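Local atomic coordinates of putative ribosomal N-acetyltransferase YdaF (Bacillus subtilis, PDB entry 1NSL), a protein that probably acetylates the amino termini of proteins, possibly ribosomal ones, as a hexamer-forming member of the GNAT acetyltransferase family. Residues Ile69-Leu74 with Gly81-His86; Ala95-Trp100 with Asn129-Cys134; Ala114-Ile119 with Glu147-Leu152; Phe151-Lys156 with Asp169-Ser174. All coordinates share one frame; numbering follows the deposited sequence.

Contacts 1, 2 and 4 belong to one mixed sheet, and contact 3 ties together two helices beside it. Contacts 1 and 2 are buried. The antiparallel hairpin of contact 1 passes its strand 78-89 on to strand 94-101 of contact 2, where the pairing turns parallel and the strands begin to part. Contact 4, the hairpin closing the far end of the sheet, is only partly buried and carries more charged and aromatic groups; it joins contact 2 through strands 130-136 and 166-176. Contact 3 relies on side chains alone, apolar inside and arginine outside. It shares Phe151 and Leu152 with contact 4, and its helix 110-124 packs on contacts 1 and 2.

Contact 1 of 4, residues Ile69-Leu74 with Gly81-His86; sequences IEAGLL and GMISLH
Ile69-Leu73 runs antiparallel to Gly81-Leu85, the axes of the two short strands at 142° to each other, with two backbone bonds between Ile69 and Leu85 (Ile69 N to Leu85 O 2.9 Å), two between Ala71 and Ile83, and one at the hairpin end from Leu73 N to Gly81 O, these hydrogen-bonded pairs alternating with non-hydrogen-bonded ones.

One face carries a polar pair, Glu70 with Ser84. Glu70 has CG beside its backbone N and is bent again at chi2 (-46°), which folds the carboxylate back over the neighbouring strand. There Ser84 OG donates to Glu70 OE2 at 3.0 Å, arriving on the syn side but 30° out of the carboxylate plane. Further along this face, CB of Met82, present as selenomethionine, lies 3.4 Å from Ala71 O, next to Gly72, which has no side chain of its own.

The opposite face is aliphatic. Leu73 reaches diagonally across the strands, its CD1 branch settling 4.0 Å from Ile83 CB and 3.6 Å from Met82 O. Ile83 turns its CG2 methyl to Ala71 CB at 4.1 Å, and the ends of Ile69 and Leu85 meet more loosely.

Helix 110-124 packs on this aliphatic face, with Ala114 against Leu73, Cys115 and Leu118 against Ile83, and Tyr121 against Ile69; Phe3 of a neighbouring subunit also packs on Ala71. Within the sheet the hairpin lies between strand 11-15, which bonds to Gly72 and Leu74, and strand 94-101, which bonds to Met82 and Ser84.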
loop_
_atom_site.group_PDB
_atom_site.type_symbol
_atom_site.label_atom_id
_atom_site.label_comp_id
_atom_site.label_asym_id
_atom_site.label_seq_id
_atom_site.Cartn_x
_atom_site.Cartn_y
_atom_site.Cartn_z
ATOM N N ILE C 69 17.897 -3.524 12.514
ATOM C CA ILE C 69 17.390 -3.111 13.792
ATOM C C ILE C 69 17.688 -1.654 14.022
ATOM O O ILE C 69 18.803 -1.197 13.843
ATOM C CB ILE C 69 17.952 -3.952 14.895
ATOM C CG1 ILE C 69 17.340 -5.341 14.783
ATOM C CG2 ILE C 69 17.518 -3.357 16.152
ATOM C CD1 ILE C 69 18.279 -6.527 15.003
ATOM N N GLU C 70 16.674 -0.910 14.407
ATOM C CA GLU C 70 16.880 0.474 14.773
ATOM C C GLU C 70 16.361 0.417 16.193
ATOM O O GLU C 70 15.174 0.383 16.397
ATOM C CB GLU C 70 16.026 1.438 13.899
ATOM C CG GLU C 70 16.485 1.665 12.449
ATOM C CD GLU C 70 18.000 1.918 12.320
ATOM O OE1 GLU C 70 18.618 2.449 13.238
ATOM O OE2 GLU C 70 18.617 1.578 11.306
ATOM N N ALA C 71 17.246 0.377 17.180
ATOM C CA ALA C 71 16.819 0.251 18.580
ATOM C C ALA C 71 17.196 1.391 19.497
ATOM O O ALA C 71 18.110 2.146 19.228
ATOM C CB ALA C 71 17.363 -1.066 19.175
ATOM N N GLY C 72 16.542 1.470 20.638
ATOM C CA GLY C 72 16.946 2.480 21.587
ATOM C C GLY C 72 17.925 1.965 22.633
ATOM O O GLY C 72 17.850 0.804 23.026
ATOM N N LEU C 73 18.854 2.822 23.058
ATOM C CA LEU C 73 19.745 2.532 24.178
ATOM C C LEU C 73 19.140 3.169 25.431
ATOM O O LEU C 73 18.770 4.345 25.465
ATOM C CB LEU C 73 21.188 3.002 23.908
ATOM C CG LEU C 73 21.809 2.081 22.835
ATOM C CD1 LEU C 73 23.010 2.603 22.116
ATOM C CD2 LEU C 73 22.063 0.704 23.401
ATOM N N LEU C 74 18.995 2.360 26.470
ATOM C CA LEU C 74 18.402 2.835 27.701
ATOM C C LEU C 74 19.415 2.589 28.759
ATOM O O LEU C 74 19.890 1.475 28.887
ATOM C CB LEU C 74 17.189 1.992 28.096
ATOM C CG LEU C 74 16.072 1.607 27.151
ATOM C CD1 LEU C 74 15.031 0.702 27.849
ATOM C CD2 LEU C 74 15.423 2.830 26.590
ATOM N N GLY C 81 20.288 7.022 23.797
ATOM C CA GLY C 81 20.805 6.877 22.433
ATOM C C GLY C 81 20.122 5.785 21.621
ATOM O O GLY C 81 19.034 5.335 21.995
HETATM N N MSE C 82 20.773 5.364 20.533
HETATM C CA MSE C 82 20.241 4.375 19.579
HETATM C C MSE C 82 21.371 3.500 19.055
HETATM O O MSE C 82 22.503 3.974 18.878
HETATM C CB MSE C 82 19.623 5.073 18.337
HETATM C CG MSE C 82 18.610 6.106 18.607
HETATM SE SE MSE C 82 17.395 6.236 17.117
HETATM C CE MSE C 82 18.530 6.447 15.688
ATOM N N ILE C 83 21.076 2.235 18.781
ATOM C CA ILE C 83 22.077 1.379 18.134
ATOM C C ILE C 83 21.381 0.824 16.989
ATOM O O ILE C 83 20.153 0.809 16.969
ATOM C CB ILE C 83 22.542 0.251 18.973
ATOM C CG1 ILE C 83 23.559 -0.552 18.211
ATOM C CG2 ILE C 83 21.441 -0.689 19.258
ATOM C CD1 ILE C 83 24.378 -1.413 19.222
ATOM N N SER C 84 22.141 0.328 16.039
ATOM C CA SER C 84 21.515 0.001 14.794
ATOM C C SER C 84 22.314 -0.953 13.954
ATOM O O SER C 84 23.562 -0.912 13.921
ATOM C CB SER C 84 21.373 1.270 14.045
ATOM O OG SER C 84 21.257 0.998 12.655
ATOM N N LEU C 85 21.583 -1.829 13.273
ATOM C CA LEU C 85 22.212 -2.801 12.398
ATOM C C LEU C 85 21.470 -2.598 11.126
ATOM O O LEU C 85 20.278 -2.808 11.110
ATOM C CB LEU C 85 21.973 -4.207 12.900
ATOM C CG LEU C 85 22.371 -5.264 11.889
ATOM C CD1 LEU C 85 23.768 -5.504 12.029
ATOM C CD2 LEU C 85 21.639 -6.546 12.187
ATOM N N HIS C 86 22.171 -2.198 10.071
ATOM C CA HIS C 86 21.563 -1.834 8.807
ATOM C C HIS C 86 22.416 -2.322 7.657
ATOM O O HIS C 86 23.403 -2.923 7.898
ATOM C CB HIS C 86 21.367 -0.329 8.747
ATOM C CG HIS C 86 22.601 0.451 9.043
ATOM N ND1 HIS C 86 23.462 0.891 8.060
ATOM C CD2 HIS C 86 23.135 0.852 10.215
ATOM C CE1 HIS C 86 24.469 1.537 8.612
ATOM N NE2 HIS C 86 24.315 1.499 9.923
#

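Contact 2 of 4, residues Ala95-Trp100 with Asn129-Cys134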
loop_
_atom_site.group_PDB
_atom_site.type_symbol
_atom_site.label_atom_id
_atom_site.label_comp_id
_atom_site.label_asym_id
_atom_site.label_seq_id
_atom_site.Cartn_x
_atom_site.Cartn_y
_atom_site.Cartn_z
ATOM N N ALA C 95 26.700 -7.131 7.308
ATOM C CA ALA C 95 25.807 -6.021 7.679
ATOM C C ALA C 95 26.645 -4.912 8.300
ATOM O O ALA C 95 27.808 -5.141 8.567
ATOM C CB ALA C 95 24.787 -6.530 8.672
ATOM N N GLU C 96 26.110 -3.728 8.529
ATOM C CA GLU C 96 26.847 -2.741 9.327
ATOM C C GLU C 96 26.203 -2.287 10.660
ATOM O O GLU C 96 24.988 -2.432 10.848
ATOM C CB GLU C 96 27.113 -1.547 8.504
ATOM C CG GLU C 96 27.433 -1.976 7.106
ATOM C CD GLU C 96 27.563 -0.791 6.209
ATOM O OE1 GLU C 96 27.615 0.338 6.759
ATOM O OE2 GLU C 96 27.602 -1.000 4.984
ATOM N N ILE C 97 27.025 -1.789 11.598
ATOM C CA ILE C 97 26.522 -1.254 12.871
ATOM C C ILE C 97 26.693 0.264 13.042
ATOM O O ILE C 97 27.672 0.836 12.624
ATOM C CB ILE C 97 27.118 -2.035 14.040
ATOM C CG1 ILE C 97 26.484 -3.439 14.062
ATOM C CG2 ILE C 97 26.945 -1.308 15.418
ATOM C CD1 ILE C 97 27.052 -4.334 15.120
ATOM N N GLY C 98 25.685 0.920 13.605
ATOM C CA GLY C 98 25.769 2.353 13.866
ATOM C C GLY C 98 25.242 2.564 15.259
ATOM O O GLY C 98 24.675 1.655 15.834
ATOM N N TYR C 99 25.428 3.739 15.818
ATOM C CA TYR C 99 25.019 3.962 17.178
ATOM C C TYR C 99 25.351 5.383 17.445
ATOM O O TYR C 99 26.209 5.896 16.807
ATOM C CB TYR C 99 25.876 3.093 18.092
ATOM C CG TYR C 99 27.358 3.086 17.725
ATOM C CD1 TYR C 99 28.130 4.222 17.865
ATOM C CD2 TYR C 99 27.967 1.942 17.237
ATOM C CE1 TYR C 99 29.424 4.230 17.523
ATOM C CE2 TYR C 99 29.301 1.934 16.897
ATOM C CZ TYR C 99 30.022 3.093 17.034
ATOM O OH TYR C 99 31.355 3.156 16.706
ATOM N N TRP C 100 24.651 6.040 18.350
ATOM C CA TRP C 100 25.026 7.378 18.787
ATOM C C TRP C 100 24.568 7.489 20.183
ATOM O O TRP C 100 23.666 6.741 20.593
ATOM C CB TRP C 100 24.370 8.478 17.997
ATOM C CG TRP C 100 22.888 8.508 17.941
ATOM C CD1 TRP C 100 22.123 7.968 16.970
ATOM C CD2 TRP C 100 21.993 9.208 18.805
ATOM N NE1 TRP C 100 20.806 8.244 17.191
ATOM C CE2 TRP C 100 20.698 9.013 18.313
ATOM C CE3 TRP C 100 22.152 9.979 19.959
ATOM C CZ2 TRP C 100 19.567 9.539 18.932
ATOM C CZ3 TRP C 100 21.024 10.515 20.572
ATOM C CH2 TRP C 100 19.752 10.293 20.053
ATOM N N ASN C 129 28.399 -13.445 8.379
ATOM C CA ASN C 129 29.818 -13.729 8.370
ATOM C C ASN C 129 30.631 -12.477 8.658
ATOM O O ASN C 129 31.675 -12.508 9.306
ATOM C CB ASN C 129 30.225 -14.346 7.039
ATOM C CG ASN C 129 31.666 -14.730 7.006
ATOM O OD1 ASN C 129 32.467 -14.135 6.271
ATOM N ND2 ASN C 129 32.025 -15.728 7.809
ATOM N N ARG C 130 30.123 -11.351 8.235
ATOM C CA ARG C 130 30.919 -10.162 8.338
ATOM C C ARG C 130 30.125 -9.109 9.093
ATOM O O ARG C 130 28.938 -9.058 9.005
ATOM C CB ARG C 130 31.241 -9.734 6.903
ATOM C CG ARG C 130 31.686 -8.316 6.724
ATOM C CD ARG C 130 32.031 -7.913 5.288
ATOM N NE ARG C 130 32.086 -6.447 5.229
ATOM C CZ ARG C 130 33.189 -5.752 5.423
ATOM N NH1 ARG C 130 34.322 -6.397 5.649
ATOM N NH2 ARG C 130 33.172 -4.432 5.377
ATOM N N VAL C 131 30.736 -8.285 9.894
ATOM C CA VAL C 131 29.963 -7.178 10.428
ATOM C C VAL C 131 30.854 -5.961 10.323
ATOM O O VAL C 131 32.075 -6.066 10.609
ATOM C CB VAL C 131 29.551 -7.437 11.836
ATOM C CG1 VAL C 131 29.384 -6.193 12.541
ATOM C CG2 VAL C 131 28.242 -8.175 11.809
ATOM N N ALA C 132 30.349 -4.822 9.855
ATOM C CA ALA C 132 31.285 -3.689 9.809
ATOM C C ALA C 132 30.816 -2.524 10.615
ATOM O O ALA C 132 29.634 -2.440 10.975
ATOM C CB ALA C 132 31.550 -3.261 8.398
ATOM N N ILE C 133 31.733 -1.623 10.908
ATOM C CA ILE C 133 31.368 -0.380 11.539
ATOM C C ILE C 133 32.150 0.723 10.860
ATOM O O ILE C 133 33.343 0.594 10.591
ATOM C CB ILE C 133 31.768 -0.378 12.998
ATOM C CG1 ILE C 133 30.773 -1.134 13.875
ATOM C CG2 ILE C 133 31.924 1.046 13.518
ATOM C CD1 ILE C 133 31.363 -1.389 15.318
ATOM N N CYS C 134 31.510 1.841 10.574
ATOM C CA CYS C 134 32.303 2.878 10.000
ATOM C C CYS C 134 32.169 4.178 10.771
ATOM O O CYS C 134 31.313 4.303 11.632
ATOM C CB CYS C 134 32.061 2.955 8.516
ATOM S SG CYS C 134 30.696 3.904 8.093
#
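Ile97 lies across the side chains of Val131 and Ile133 and carries the apolar half of this parallel strand pair. Its CB rests 3.8 Å from Ile133 CG1. With CG1 beside the backbone N (chi1 -71°) and the chain extended beyond it, the CD1 end reaches Val131 CG1 at 3.9 Å. Tyr99 meets Ile133 about at a right angle: Ile133 CD1 sits at the edge of the tyrosine ring, near its plane, while Ile133 CG2 is 3.9 Å from Tyr99 OH. On the other face of the sheet Glu96 pairs with Ala132, and Glu96 CB lies 3.6 Å from Ala132 O.

Behind these side chains are two sound backbone bonds. Ala132 N gives one to Ala95 O at 2.9 Å, and Ala132 O takes the other from Ile97 N at 2.8 Å, nearly along the C=O axis. The link from Ala95 N to Arg130 O is weak. Past Ile97 the strands separate, Ile97 O already being 4.5 Å from Cys134 N. A parting of this parallel pair is a hallmark of the GNAT fold, in which the opening commonly receives acetyl-CoA. Tyr99 is held at its far end by a hydrogen bond between its hydroxyl group and that of Ser142.

The two strands are joined as a beta-alpha-beta unit through helix 110-124, whose Leu118 and Ile119 pack on Ile97 and whose Cys115 and Ile111 touch Tyr99. Strand 78-89 flanks 95-100 on one side, and strand 166-176 flanks 130-134 on the other.

Contact 3 of 4, residues Ala114-Ile119 with Glu147-Leu152; sequences ACRKLI and ERIGFL
Ile149, near the end of helix 140-149, packs against helix 110-124, the helix that links the two splayed parallel strands of the GNAT fold. Its CD1 reaches Cys115 CB at 3.9 Å, and its CG2 branch comes within 4.3 Å of Ile119 CD1. Ile119 in turn extends its side chain toward Phe151 from the opposite direction: CG1 lies beside the backbone N and the chain runs out straight (chi2 173°), which brings CD1 to the edge of the phenyl ring, in its plane and 3.8 Å from Phe151 CZ. Ile149 CG2 lies next to it along the ring edge.

Both helices rest on one side of the central sheet, and these apolar side chains meet between them. Cys115 and Ile119 also pack on Ile97 of strand 94-101, while Phe151 reaches strand 166-176 at Tyr173 and Leu175. Gly150, with its positive phi of 88°, is the first residue to leave the helical conformation, and it turns the chain toward strand 152-163.

Toward the surface the apolar layer gives way to two arginines. Arg116 and Ile149 run alongside each other, pointing opposite ways, and Ile149 CG1 lies over one face of the Arg116 guanidinium, 3.6 Å above its plane and away from its centre; Arg116 NE is 3.8 Å from that carbon. Arg148 crosses Arg116 about at a right angle, the guanidinium planes 89° apart, and brings its NH1 to the edge of the Arg116 group, 3.7 Å from Arg116 NH1. These are like charges, both exposed and both touching a crystal neighbour.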
loop_
_atom_site.group_PDB
_atom_site.type_symbol
_atom_site.label_atom_id
_atom_site.label_comp_id
_atom_site.label_asym_id
_atom_site.label_seq_id
_atom_site.Cartn_x
_atom_site.Cartn_y
_atom_site.Cartn_z
ATOM N N ALA C 114 26.766 -2.535 24.365
ATOM C CA ALA C 114 25.654 -2.795 23.505
ATOM C C ALA C 114 26.048 -3.408 22.136
ATOM O O ALA C 114 25.343 -4.286 21.651
ATOM C CB ALA C 114 24.814 -1.505 23.303
ATOM N N CYS C 115 27.140 -2.936 21.514
ATOM C CA CYS C 115 27.608 -3.546 20.238
ATOM C C CYS C 115 27.901 -5.051 20.451
ATOM O O CYS C 115 27.541 -5.862 19.618
ATOM C CB CYS C 115 28.828 -2.814 19.620
ATOM S SG CYS C 115 28.412 -1.110 19.120
ATOM N N ARG C 116 28.531 -5.428 21.564
ATOM C CA ARG C 116 28.766 -6.846 21.788
ATOM C C ARG C 116 27.439 -7.654 21.792
ATOM O O ARG C 116 27.335 -8.707 21.121
ATOM C CB ARG C 116 29.611 -7.112 23.035
ATOM C CG ARG C 116 30.977 -6.406 23.034
ATOM C CD ARG C 116 31.840 -6.533 24.367
ATOM N NE ARG C 116 33.259 -6.590 24.024
ATOM C CZ ARG C 116 34.206 -5.842 24.597
ATOM N NH1 ARG C 116 33.864 -4.973 25.534
ATOM N NH2 ARG C 116 35.486 -5.948 24.238
ATOM N N LYS C 117 26.421 -7.228 22.523
ATOM C CA LYS C 117 25.212 -8.009 22.401
ATOM C C LYS C 117 24.805 -8.110 20.924
ATOM O O LYS C 117 24.441 -9.208 20.459
ATOM C CB LYS C 117 24.046 -7.458 23.204
ATOM C CG LYS C 117 24.049 -7.810 24.677
ATOM C CD LYS C 117 24.087 -9.317 25.004
ATOM C CE LYS C 117 24.427 -9.459 26.493
ATOM N NZ LYS C 117 25.296 -10.589 26.922
ATOM N N LEU C 118 24.885 -6.975 20.201
ATOM C CA LEU C 118 24.422 -6.883 18.813
ATOM C C LEU C 118 25.180 -7.814 17.905
ATOM O O LEU C 118 24.625 -8.437 17.022
ATOM C CB LEU C 118 24.559 -5.468 18.303
ATOM C CG LEU C 118 23.895 -5.172 16.956
ATOM C CD1 LEU C 118 22.628 -5.967 16.827
ATOM C CD2 LEU C 118 23.549 -3.638 16.747
ATOM N N ILE C 119 26.473 -7.905 18.154
ATOM C CA ILE C 119 27.324 -8.700 17.346
ATOM C C ILE C 119 26.936 -10.131 17.606
ATOM O O ILE C 119 26.529 -10.861 16.675
ATOM C CB ILE C 119 28.751 -8.389 17.718
ATOM C CG1 ILE C 119 29.009 -6.979 17.194
ATOM C CG2 ILE C 119 29.738 -9.472 17.149
ATOM C CD1 ILE C 119 30.300 -6.394 17.580
ATOM N N GLU C 147 37.743 -0.679 17.574
ATOM C CA GLU C 147 39.095 -1.054 17.917
ATOM C C GLU C 147 39.198 -1.755 19.268
ATOM O O GLU C 147 40.076 -2.566 19.446
ATOM C CB GLU C 147 40.034 0.150 17.895
ATOM C CG GLU C 147 40.264 0.809 16.532
ATOM C CD GLU C 147 40.970 2.188 16.617
ATOM O OE1 GLU C 147 42.091 2.355 16.101
ATOM O OE2 GLU C 147 40.410 3.140 17.199
ATOM N N ARG C 148 38.278 -1.438 20.178
ATOM C CA ARG C 148 38.204 -1.981 21.528
ATOM C C ARG C 148 37.618 -3.383 21.348
ATOM O O ARG C 148 38.125 -4.327 21.903
ATOM C CB ARG C 148 37.330 -1.070 22.447
ATOM C CG ARG C 148 37.349 -1.293 23.944
ATOM C CD ARG C 148 36.000 -1.625 24.540
ATOM N NE ARG C 148 35.506 -0.793 25.660
ATOM C CZ ARG C 148 35.388 -1.202 26.918
ATOM N NH1 ARG C 148 35.778 -2.400 27.281
ATOM N NH2 ARG C 148 34.909 -0.407 27.839
ATOM N N ILE C 149 36.597 -3.575 20.548
ATOM C CA ILE C 149 36.135 -4.950 20.400
ATOM C C ILE C 149 37.052 -5.834 19.461
ATOM O O ILE C 149 36.836 -7.047 19.299
ATOM C CB ILE C 149 34.694 -4.937 19.907
ATOM C CG1 ILE C 149 33.754 -4.394 20.964
ATOM C CG2 ILE C 149 34.205 -6.331 19.452
ATOM C CD1 ILE C 149 32.526 -3.842 20.306
ATOM N N GLY C 150 38.060 -5.242 18.834
ATOM C CA GLY C 150 38.854 -6.021 17.916
ATOM C C GLY C 150 38.500 -6.191 16.433
ATOM O O GLY C 150 38.913 -7.190 15.807
ATOM N N PHE C 151 37.764 -5.242 15.854
ATOM C CA PHE C 151 37.564 -5.195 14.396
ATOM C C PHE C 151 38.929 -4.824 13.766
ATOM O O PHE C 151 39.853 -4.443 14.472
ATOM C CB PHE C 151 36.576 -4.051 14.024
ATOM C CG PHE C 151 35.099 -4.317 14.348
ATOM C CD1 PHE C 151 34.695 -4.783 15.587
ATOM C CD2 PHE C 151 34.151 -4.113 13.406
ATOM C CE1 PHE C 151 33.362 -5.047 15.859
ATOM C CE2 PHE C 151 32.790 -4.343 13.682
ATOM C CZ PHE C 151 32.401 -4.789 14.916
ATOM N N LEU C 152 39.064 -4.900 12.454
ATOM C CA LEU C 152 40.279 -4.455 11.802
ATOM C C LEU C 152 39.880 -3.350 10.824
ATOM O O LEU C 152 38.842 -3.433 10.175
ATOM C CB LEU C 152 40.937 -5.603 11.049
ATOM C CG LEU C 152 41.468 -6.887 11.774
ATOM C CD1 LEU C 152 41.962 -8.036 10.823
ATOM C CD2 LEU C 152 42.591 -6.620 12.813
#

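Contact 4 of 4, residues Phe151-Lys156 with Asp169-Ser174; sequences FLEEGK and DLVYYS
Glu153 and Val171 cross about at a right angle on one face of this hairpin. With CG anti to the backbone N (chi1 -171°) and the chain extended, Glu153 lays its CG 3.6 Å from Val171 CG2, and OE1 comes as close to the same methyl. Beside it the Tyr173 ring leans obliquely against the backbone of the other strand, Tyr173 CD2 lying 3.7 Å from Glu153 N. At the root of that ring, Tyr173 CB meets Phe151 CB at 3.8 Å, and the edge of the Phe151 ring is turned to the Tyr173 carbonyl. Lys156 sets its CG 4.1 Å from Val171 CB before the rest of the chain leads away.

The antiparallel strands are fastened by two bonds between Leu152 and Ser174, the one from Ser174 N to Leu152 O being 2.9 Å. A beta bulge follows: Glu154 and Gly155 both stand opposite Tyr172, which accepts from Glu154 N through its carbonyl O and donates its own N to Gly155 O, each bond 2.9 Å long.

Helix 140-149 lies over the face of Tyr173 and Val171, with Arg143 bonded to the Tyr173 hydroxyl. Strand 166-176 pairs on its other side with strand 130-136, whose Arg130 pairs with the Glu154 carboxylate, modelled too close for its geometry to be trusted. Strand 152-163 is outermost within the chain, and from it Glu154 and Lys156 make backbone hydrogen bonds to a neighbouring subunit.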
loop_
_atom_site.group_PDB
_atom_site.type_symbol
_atom_site.label_atom_id
_atom_site.label_comp_id
_atom_site.label_asym_id
_atom_site.label_seq_id
_atom_site.Cartn_x
_atom_site.Cartn_y
_atom_site.Cartn_z
ATOM N N PHE C 151 37.764 -5.242 15.854
ATOM C CA PHE C 151 37.564 -5.195 14.396
ATOM C C PHE C 151 38.929 -4.824 13.766
ATOM O O PHE C 151 39.853 -4.443 14.472
ATOM C CB PHE C 151 36.576 -4.051 14.024
ATOM C CG PHE C 151 35.099 -4.317 14.348
ATOM C CD1 PHE C 151 34.695 -4.783 15.587
ATOM C CD2 PHE C 151 34.151 -4.113 13.406
ATOM C CE1 PHE C 151 33.362 -5.047 15.859
ATOM C CE2 PHE C 151 32.790 -4.343 13.682
ATOM C CZ PHE C 151 32.401 -4.789 14.916
ATOM N N LEU C 152 39.064 -4.900 12.454
ATOM C CA LEU C 152 40.279 -4.455 11.802
ATOM C C LEU C 152 39.880 -3.350 10.824
ATOM O O LEU C 152 38.842 -3.433 10.175
ATOM C CB LEU C 152 40.937 -5.603 11.049
ATOM C CG LEU C 152 41.468 -6.887 11.774
ATOM C CD1 LEU C 152 41.962 -8.036 10.823
ATOM C CD2 LEU C 152 42.591 -6.620 12.813
ATOM N N GLU C 153 40.688 -2.301 10.735
ATOM C CA GLU C 153 40.500 -1.189 9.795
ATOM C C GLU C 153 40.700 -1.734 8.424
ATOM O O GLU C 153 41.700 -2.355 8.133
ATOM C CB GLU C 153 41.592 -0.154 10.013
ATOM C CG GLU C 153 41.376 1.129 9.264
ATOM C CD GLU C 153 42.224 2.255 9.817
ATOM O OE1 GLU C 153 42.414 3.279 9.096
ATOM O OE2 GLU C 153 42.697 2.105 10.975
ATOM N N GLU C 154 39.782 -1.436 7.547
ATOM C CA GLU C 154 39.710 -2.153 6.277
ATOM C C GLU C 154 39.992 -1.279 5.086
ATOM O O GLU C 154 40.407 -1.805 4.035
ATOM C CB GLU C 154 38.262 -2.621 6.092
ATOM C CG GLU C 154 37.967 -4.082 6.348
ATOM C CD GLU C 154 36.655 -4.441 5.676
ATOM O OE1 GLU C 154 35.832 -3.495 5.496
ATOM O OE2 GLU C 154 36.482 -5.632 5.284
ATOM N N GLY C 155 39.672 0.025 5.259
ATOM C CA GLY C 155 39.827 1.068 4.252
ATOM C C GLY C 155 39.227 2.465 4.529
ATOM O O GLY C 155 38.787 2.816 5.633
ATOM N N LYS C 156 39.216 3.318 3.528
ATOM C CA LYS C 156 38.606 4.599 3.793
ATOM C C LYS C 156 37.636 4.962 2.734
ATOM O O LYS C 156 37.723 4.459 1.626
ATOM C CB LYS C 156 39.647 5.678 3.895
ATOM C CG LYS C 156 40.201 5.768 5.292
ATOM C CD LYS C 156 41.432 6.649 5.386
ATOM C CE LYS C 156 42.094 6.453 6.741
ATOM N NZ LYS C 156 43.280 7.363 7.027
ATOM N N ASP C 169 36.468 12.099 5.522
ATOM C CA ASP C 169 36.596 10.695 5.160
ATOM C C ASP C 169 35.982 9.801 6.192
ATOM O O ASP C 169 35.960 10.060 7.389
ATOM C CB ASP C 169 38.056 10.279 5.011
ATOM C CG ASP C 169 38.723 10.955 3.873
ATOM O OD1 ASP C 169 37.986 11.445 3.017
ATOM O OD2 ASP C 169 39.967 11.063 3.733
ATOM N N LEU C 170 35.494 8.704 5.672
ATOM C CA LEU C 170 34.947 7.663 6.462
ATOM C C LEU C 170 36.030 6.587 6.520
ATOM O O LEU C 170 36.651 6.253 5.505
ATOM C CB LEU C 170 33.770 7.150 5.703
ATOM C CG LEU C 170 32.411 7.729 6.019
ATOM C CD1 LEU C 170 31.226 6.876 5.453
ATOM C CD2 LEU C 170 32.423 7.732 7.537
ATOM N N VAL C 171 36.313 6.075 7.700
ATOM C CA VAL C 171 37.143 4.900 7.737
ATOM C C VAL C 171 36.294 3.648 8.083
ATOM O O VAL C 171 35.437 3.710 8.959
ATOM C CB VAL C 171 38.194 5.043 8.748
ATOM C CG1 VAL C 171 37.577 5.340 10.055
ATOM C CG2 VAL C 171 38.954 3.765 8.827
ATOM N N TYR C 172 36.518 2.523 7.401
ATOM C CA TYR C 172 35.736 1.336 7.646
ATOM C C TYR C 172 36.478 0.393 8.567
ATOM O O TYR C 172 37.685 0.380 8.526
ATOM C CB TYR C 172 35.511 0.634 6.311
ATOM C CG TYR C 172 34.385 1.248 5.642
ATOM C CD1 TYR C 172 34.511 2.482 5.069
ATOM C CD2 TYR C 172 33.143 0.692 5.712
ATOM C CE1 TYR C 172 33.411 3.127 4.524
ATOM C CE2 TYR C 172 32.066 1.321 5.167
ATOM C CZ TYR C 172 32.215 2.533 4.577
ATOM O OH TYR C 172 31.144 3.168 4.043
ATOM N N TYR C 173 35.735 -0.401 9.355
ATOM C CA TYR C 173 36.252 -1.463 10.212
ATOM C C TYR C 173 35.377 -2.740 10.091
ATOM O O TYR C 173 34.182 -2.618 9.967
ATOM C CB TYR C 173 36.191 -1.039 11.668
ATOM C CG TYR C 173 37.133 0.036 12.194
ATOM C CD1 TYR C 173 36.730 1.344 12.251
ATOM C CD2 TYR C 173 38.386 -0.281 12.732
ATOM C CE1 TYR C 173 37.523 2.330 12.793
ATOM C CE2 TYR C 173 39.225 0.713 13.297
ATOM C CZ TYR C 173 38.765 2.032 13.321
ATOM O OH TYR C 173 39.533 3.069 13.832
ATOM N N SER C 174 35.943 -3.955 10.199
ATOM C CA SER C 174 35.157 -5.186 10.043
ATOM C C SER C 174 35.609 -6.371 10.904
ATOM O O SER C 174 36.778 -6.571 11.162
ATOM C CB SER C 174 35.156 -5.642 8.599
ATOM O OG SER C 174 36.474 -5.841 8.208
#